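Local coordinates for protein gamma-glutamyl cyclotransferase (Homo sapiens, PDB 3CRY) that catalyses the conversion of gamma-glutamyl dipeptides to 5-oxoproline and a free amino acid, acts as a homodimer, and can induce cytochrome c release from mitochondria, at residues F72-P75 with G76-V79; Y156-K159 with L160-I163. The protein carries 1 engineered substitution. All blocks are in the same frame, centred on the assembly; numbering follows the deposited sequence.

Contact 1 (F72-P75 with G76-V79)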
ATOM      1  N   PHE A  72      -5.354   2.130  -7.358  1.00  6.28           N
ATOM      2  CA  PHE A  72      -4.160   1.364  -7.726  1.00  8.10           C
ATOM      3  C   PHE A  72      -3.298   2.154  -8.706  1.00  8.30           C
ATOM      4  O   PHE A  72      -3.792   3.067  -9.374  1.00  8.29           O
ATOM      5  CB  PHE A  72      -4.520  -0.043  -8.227  1.00  8.65           C
ATOM      6  CG  PHE A  72      -5.315  -0.074  -9.522  1.00  9.65           C
ATOM      7  CD1 PHE A  72      -4.681   0.107 -10.759  1.00 11.92           C
ATOM      8  CD2 PHE A  72      -6.689  -0.338  -9.503  1.00 12.29           C
ATOM      9  CE1 PHE A  72      -5.417   0.048 -11.955  1.00 13.49           C
ATOM     10  CE2 PHE A  72      -7.432  -0.404 -10.691  1.00 13.56           C
ATOM     11  CZ  PHE A  72      -6.803  -0.211 -11.911  1.00 12.46           C
ATOM     12  N   GLN A  73      -2.004   1.847  -8.748  1.00  8.02           N
ATOM     13  CA  GLN A  73      -1.091   2.614  -9.612  1.00  8.86           C
ATOM     14  C   GLN A  73      -1.364   2.392 -11.102  1.00  9.44           C
ATOM     15  O   GLN A  73      -1.494   1.247 -11.573  1.00 10.30           O
ATOM     16  CB  GLN A  73       0.362   2.309  -9.221  1.00  9.07           C
ATOM     17  CG  GLN A  73       0.704   2.930  -7.874  1.00  9.05           C
ATOM     18  CD  GLN A  73       1.927   2.336  -7.257  1.00 10.91           C
ATOM     19  OE1 GLN A  73       1.994   1.116  -7.043  1.00 11.74           O
ATOM     20  NE2 GLN A  73       2.910   3.196  -6.952  1.00 10.90           N
ATOM     21  N   SER A  74      -1.475   3.500 -11.829  1.00  9.70           N
ATOM     22  CA  SER A  74      -1.842   3.487 -13.248  1.00 10.72           C
ATOM     23  C   SER A  74      -1.303   4.759 -13.914  1.00 11.19           C
ATOM     24  O   SER A  74      -1.890   5.841 -13.764  1.00 10.59           O
ATOM     25  CB  SER A  74      -3.373   3.410 -13.375  1.00 10.50           C
ATOM     26  OG  SER A  74      -3.796   3.189 -14.717  1.00 11.21           O
ATOM     27  N   PRO A  75      -0.154   4.658 -14.613  1.00 12.22           N
ATOM     28  CA  PRO A  75       0.447   5.862 -15.198  1.00 12.64           C
ATOM     29  C   PRO A  75      -0.524   6.629 -16.095  1.00 12.51           C
ATOM     30  O   PRO A  75      -1.163   6.022 -16.949  1.00 12.80           O
ATOM     31  CB  PRO A  75       1.588   5.305 -16.061  1.00 12.38           C
ATOM     32  CG  PRO A  75       1.976   4.025 -15.374  1.00 13.88           C
ATOM     33  CD  PRO A  75       0.669   3.453 -14.851  1.00 13.30           C
ATOM     34  N   GLY A  76      -0.625   7.942 -15.894  1.00 12.95           N
ATOM     35  CA  GLY A  76      -1.485   8.771 -16.750  1.00 12.86           C
ATOM     36  C   GLY A  76      -2.888   9.029 -16.236  1.00 13.40           C
ATOM     37  O   GLY A  76      -3.566   9.947 -16.725  1.00 13.73           O
ATOM     38  N   ASP A  77      -3.331   8.208 -15.278  1.00 12.24           N
ATOM     39  CA  ASP A  77      -4.631   8.383 -14.619  1.00 11.88           C
ATOM     40  C   ASP A  77      -4.497   9.298 -13.402  1.00 11.12           C
ATOM     41  O   ASP A  77      -3.395   9.638 -12.995  1.00 10.93           O
ATOM     42  CB  ASP A  77      -5.200   7.024 -14.202  1.00 12.16           C
ATOM     43  CG  ASP A  77      -5.816   6.266 -15.364  1.00 14.99           C
ATOM     44  OD1 ASP A  77      -6.728   6.822 -16.023  1.00 17.38           O
ATOM     45  OD2 ASP A  77      -5.401   5.117 -15.627  1.00 16.56           O
ATOM     46  N   GLU A  78      -5.618   9.716 -12.818  1.00 10.02           N
ATOM     47  CA  GLU A  78      -5.525  10.501 -11.594  1.00  9.66           C
ATOM     48  C   GLU A  78      -6.757  10.276 -10.733  1.00  9.53           C
ATOM     49  O   GLU A  78      -7.799   9.843 -11.238  1.00  8.97           O
ATOM     50  CB  GLU A  78      -5.333  11.999 -11.880  1.00 10.79           C
ATOM     51  CG  GLU A  78      -6.497  12.623 -12.612  1.00 13.65           C
ATOM     52  CD  GLU A  78      -6.145  13.968 -13.245  1.00 17.29           C
ATOM     53  OE1 GLU A  78      -5.023  14.122 -13.810  1.00 19.94           O
ATOM     54  OE2 GLU A  78      -7.004  14.869 -13.179  1.00 17.54           O
ATOM     55  N   VAL A  79      -6.601  10.544  -9.439  1.00  8.97           N
ATOM     56  CA  VAL A  79      -7.692  10.459  -8.472  1.00  8.32           C
ATOM     57  C   VAL A  79      -7.713  11.770  -7.679  1.00  7.99           C
ATOM     58  O   VAL A  79      -6.675  12.172  -7.129  1.00  8.43           O
ATOM     59  CB  VAL A  79      -7.479   9.257  -7.502  1.00  7.96           C
ATOM     60  CG1 VAL A  79      -8.467   9.304  -6.333  1.00  8.87           C
ATOM     61  CG2 VAL A  79      -7.622   7.941  -8.246  1.00  9.48           C
TER

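Contact 2 (Y156-K159 with L160-I163)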
ATOM      1  N   TYR A 156     -14.129  16.126 -12.582  1.00 11.17           N
ATOM      2  CA  TYR A 156     -13.976  14.897 -11.800  1.00  9.52           C
ATOM      3  C   TYR A 156     -15.323  14.468 -11.220  1.00  9.36           C
ATOM      4  O   TYR A 156     -15.632  13.279 -11.182  1.00  9.25           O
ATOM      5  CB  TYR A 156     -12.905  15.037 -10.713  1.00  9.23           C
ATOM      6  CG  TYR A 156     -12.588  13.720 -10.028  1.00  9.24           C
ATOM      7  CD1 TYR A 156     -11.738  12.776 -10.636  1.00  9.40           C
ATOM      8  CD2 TYR A 156     -13.136  13.413  -8.778  1.00  8.26           C
ATOM      9  CE1 TYR A 156     -11.448  11.579 -10.034  1.00  7.69           C
ATOM     10  CE2 TYR A 156     -12.849  12.198  -8.149  1.00  6.93           C
ATOM     11  CZ  TYR A 156     -11.989  11.281  -8.787  1.00  8.36           C
ATOM     12  OH  TYR A 156     -11.693  10.068  -8.214  1.00  9.41           O
ATOM     13  N   GLN A 157     -16.126  15.432 -10.757  1.00  9.12           N
ATOM     14  CA  GLN A 157     -17.479  15.129 -10.319  1.00  9.45           C
ATOM     15  C   GLN A 157     -18.316  14.424 -11.407  1.00 10.14           C
ATOM     16  O   GLN A 157     -19.073  13.506 -11.096  1.00  9.35           O
ATOM     17  CB  GLN A 157     -18.185  16.402  -9.852  1.00  8.93           C
ATOM     18  CG  GLN A 157     -17.580  16.994  -8.581  1.00  9.45           C
ATOM     19  CD  GLN A 157     -18.456  18.089  -8.000  1.00 10.61           C
ATOM     20  OE1 GLN A 157     -19.683  17.918  -7.821  1.00 10.15           O
ATOM     21  NE2 GLN A 157     -17.840  19.231  -7.712  1.00 10.38           N
ATOM     22  N   GLU A 158     -18.156  14.840 -12.671  1.00 10.60           N
ATOM     23  CA  GLU A 158     -18.829  14.161 -13.782  1.00 11.18           C
ATOM     24  C   GLU A 158     -18.386  12.702 -13.945  1.00 10.78           C
ATOM     25  O   GLU A 158     -19.208  11.819 -14.197  1.00 10.70           O
ATOM     26  CB  GLU A 158     -18.650  14.962 -15.091  1.00 11.61           C
ATOM     27  CG  GLU A 158     -19.466  16.259 -15.105  1.00 14.44           C
ATOM     28  CD  GLU A 158     -20.952  16.029 -14.878  1.00 18.98           C
ATOM     29  OE1 GLU A 158     -21.564  15.235 -15.638  1.00 22.89           O
ATOM     30  OE2 GLU A 158     -21.502  16.624 -13.922  1.00 20.76           O
ATOM     31  N   LYS A 159     -17.086  12.443 -13.776  1.00 10.42           N
ATOM     32  CA  LYS A 159     -16.568  11.087 -13.773  1.00 11.50           C
ATOM     33  C   LYS A 159     -17.210  10.235 -12.652  1.00  9.58           C
ATOM     34  O   LYS A 159     -17.619   9.096 -12.883  1.00  8.95           O
ATOM     35  CB  LYS A 159     -15.045  11.089 -13.615  1.00 11.26           C
ATOM     36  CG  LYS A 159     -14.272  11.543 -14.831  1.00 15.87           C
ATOM     37  CD  LYS A 159     -12.764  11.241 -14.655  1.00 15.21           C
ATOM     38  CE  LYS A 159     -12.431   9.728 -14.491  1.00 20.29           C
ATOM     39  NZ  LYS A 159     -10.952   9.453 -14.667  1.00 20.08           N
ATOM     40  N   LEU A 160     -17.291  10.780 -11.436  1.00  8.86           N
ATOM     41  CA  LEU A 160     -17.958  10.049 -10.347  1.00  7.72           C
ATOM     42  C   LEU A 160     -19.434   9.765 -10.644  1.00  8.36           C
ATOM     43  O   LEU A 160     -19.942   8.668 -10.376  1.00  8.21           O
ATOM     44  CB  LEU A 160     -17.872  10.815  -9.018  1.00  7.47           C
ATOM     45  CG  LEU A 160     -16.433  10.978  -8.505  1.00  7.82           C
ATOM     46  CD1 LEU A 160     -16.460  11.969  -7.321  1.00  8.07           C
ATOM     47  CD2 LEU A 160     -15.792   9.618  -8.151  1.00  8.70           C
ATOM     48  N   LYS A 161     -20.113  10.760 -11.200  1.00  7.48           N
ATOM     49  CA  LYS A 161     -21.528  10.602 -11.547  1.00  7.89           C
ATOM     50  C   LYS A 161     -21.737   9.568 -12.667  1.00  8.00           C
ATOM     51  O   LYS A 161     -22.820   8.995 -12.778  1.00  9.05           O
ATOM     52  CB  LYS A 161     -22.137  11.955 -11.931  1.00  7.98           C
ATOM     53  CG  LYS A 161     -22.229  12.924 -10.751  1.00  9.14           C
ATOM     54  CD  LYS A 161     -22.458  14.344 -11.210  1.00 14.33           C
ATOM     55  CE  LYS A 161     -23.902  14.564 -11.645  1.00 16.17           C
ATOM     56  NZ  LYS A 161     -24.131  16.000 -12.061  1.00 21.79           N
ATOM     57  N   ALA A 162     -20.699   9.336 -13.468  1.00  8.42           N
ATOM     58  CA  ALA A 162     -20.749   8.381 -14.574  1.00  8.40           C
ATOM     59  C   ALA A 162     -20.581   6.934 -14.099  1.00  9.08           C
ATOM     60  O   ALA A 162     -20.766   6.002 -14.872  1.00 10.45           O
ATOM     61  CB  ALA A 162     -19.700   8.729 -15.619  1.00  8.71           C
ATOM     62  N   ILE A 163     -20.278   6.729 -12.818  1.00  8.54           N
ATOM     63  CA  ILE A 163     -20.050   5.355 -12.326  1.00  9.44           C
ATOM     64  C   ILE A 163     -21.340   4.541 -12.390  1.00  8.92           C
ATOM     65  O   ILE A 163     -22.383   5.019 -11.936  1.00  9.20           O
ATOM     66  CB  ILE A 163     -19.530   5.377 -10.874  1.00  8.86           C
ATOM     67  CG1 ILE A 163     -18.144   6.042 -10.825  1.00 10.14           C
ATOM     68  CG2 ILE A 163     -19.475   3.957 -10.286  1.00 11.25           C
ATOM     69  CD1 ILE A 163     -17.645   6.314  -9.410  1.00 10.89           C
TER
HETATM   70  O   HOH W   1     -24.315  15.553 -14.722  1.00 29.55           O

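Contact 1 (F72-P75 with G76-V79)
Ser74 and Asp77 are joined by two hydrogen bonds, one between side chains and one between backbones. Ser74 OG donates to Asp77 OD2 at 2.7 Å, reaching the anti lone pair of that oxygen, on the side away from OD1. The serine hydroxyl gets there because OG stands anti to its own backbone N (chi1 -171°), beside the carbonyl carbon. The backbone bond runs from Asp77 N to Ser74 O over 3.2 Å; it is fairly straight, with an N-H...O angle of 160°, but the donor is tilted 30° out of the carbonyl plane.

Pro75 and Gly76 make the corner between them. Gly76 has a positive phi, a conformation in which a side chain would be jammed against the carbonyl oxygen of Pro75, so the absence of CB is what admits this bend. Farther out, Asp48 receives a hydrogen bond from Gly76 N on its OD1, while its backbone pairs with those of Ser74 and Asp77. Pro75 also packs on Gln57 of the second subunit. The whole is a type II beta turn, Ser74 to Asp77, by which the chain passes from strand 68-74 of one antiparallel sheet to strand 77-87 of the other.

Contact 2 (Y156-K159 with L160-I163)
Tyr156 and Leu160, one helical turn apart, supply the apolar part of this contact. Leu160 CD1 lies 3.7 Å from Tyr156 CE2 and approaches the ring obliquely; Leu160 CD2 also lies near Tyr156 CE2, at 3.9 Å, with Tyr156 OH only slightly farther. The tyrosine ring is placed there by a CG anti to the backbone N (chi1 -172°). Outside the helix, Tyr156 meets Trp80 with the ring planes inclined to one another, Leu51 touches both Tyr156 and Leu160, and Leu160 also packs on Ile143, Cys144 and Ala147 of helix 137-149. Replacing Tyr156 by an alanine is likely to open a gap beside Leu160 CD1 and remove this ring contact of Trp80.

The backbone bonds record the helix and its final turn. Leu160 N donates to Tyr156 O at 3.0 Å with an N-H...O angle of 163°, in the carbonyl plane, and Lys161 N to Gln157 O at 2.9 Å. At Ala162 this regularity fades: its N-H is shared between Glu158 O and Lys159 O, both bonds weak and bent. Ile163 N then turns back to Leu160 O at 3.1 Å.

The charged pair is Glu158 with Lys161. Lys161 NZ meets Glu158 OE2 at 3.3 Å on its syn side, 18° out of the carboxylate plane, in a rather long salt bridge, with the glutamate chain bent at chi2 and the lysine chain at chi3. A water donates to Glu158 OE1 and accepts from Lys161 NZ at 2.7 Å, closing a second path between the charges.

Chemically, the helix is two-sided: Tyr156 and Leu160 are buried against the protein, whereas the Glu158-Lys161 pair is exposed and hydrated, its attraction therefore probably partly screened.

How the contacts relate
The 72-79 turn precedes the 156-163 helix end in the chain, with centres about 16 Å apart, yet the two touch: Val79 CG1 is 3.8 Å from Tyr156 OH. The strand that leaves the 72-79 turn thus runs directly past the buried tyrosine of helix 154-161. Both have links to the inferred substrate site. Val79 packs on Tyr22, whose side chain is about 6 Å from that of Tyr156; the side chain of Ile163 is about 8 Å from that of Tyr139. The turn itself is more remote, with about 12 Å between the side chains of Asp77 and Phe20. Only contact 1 meets the second subunit, where Gln73 hydrogen-bonds to Thr128, Asn129 and Tyr105 of that subunit.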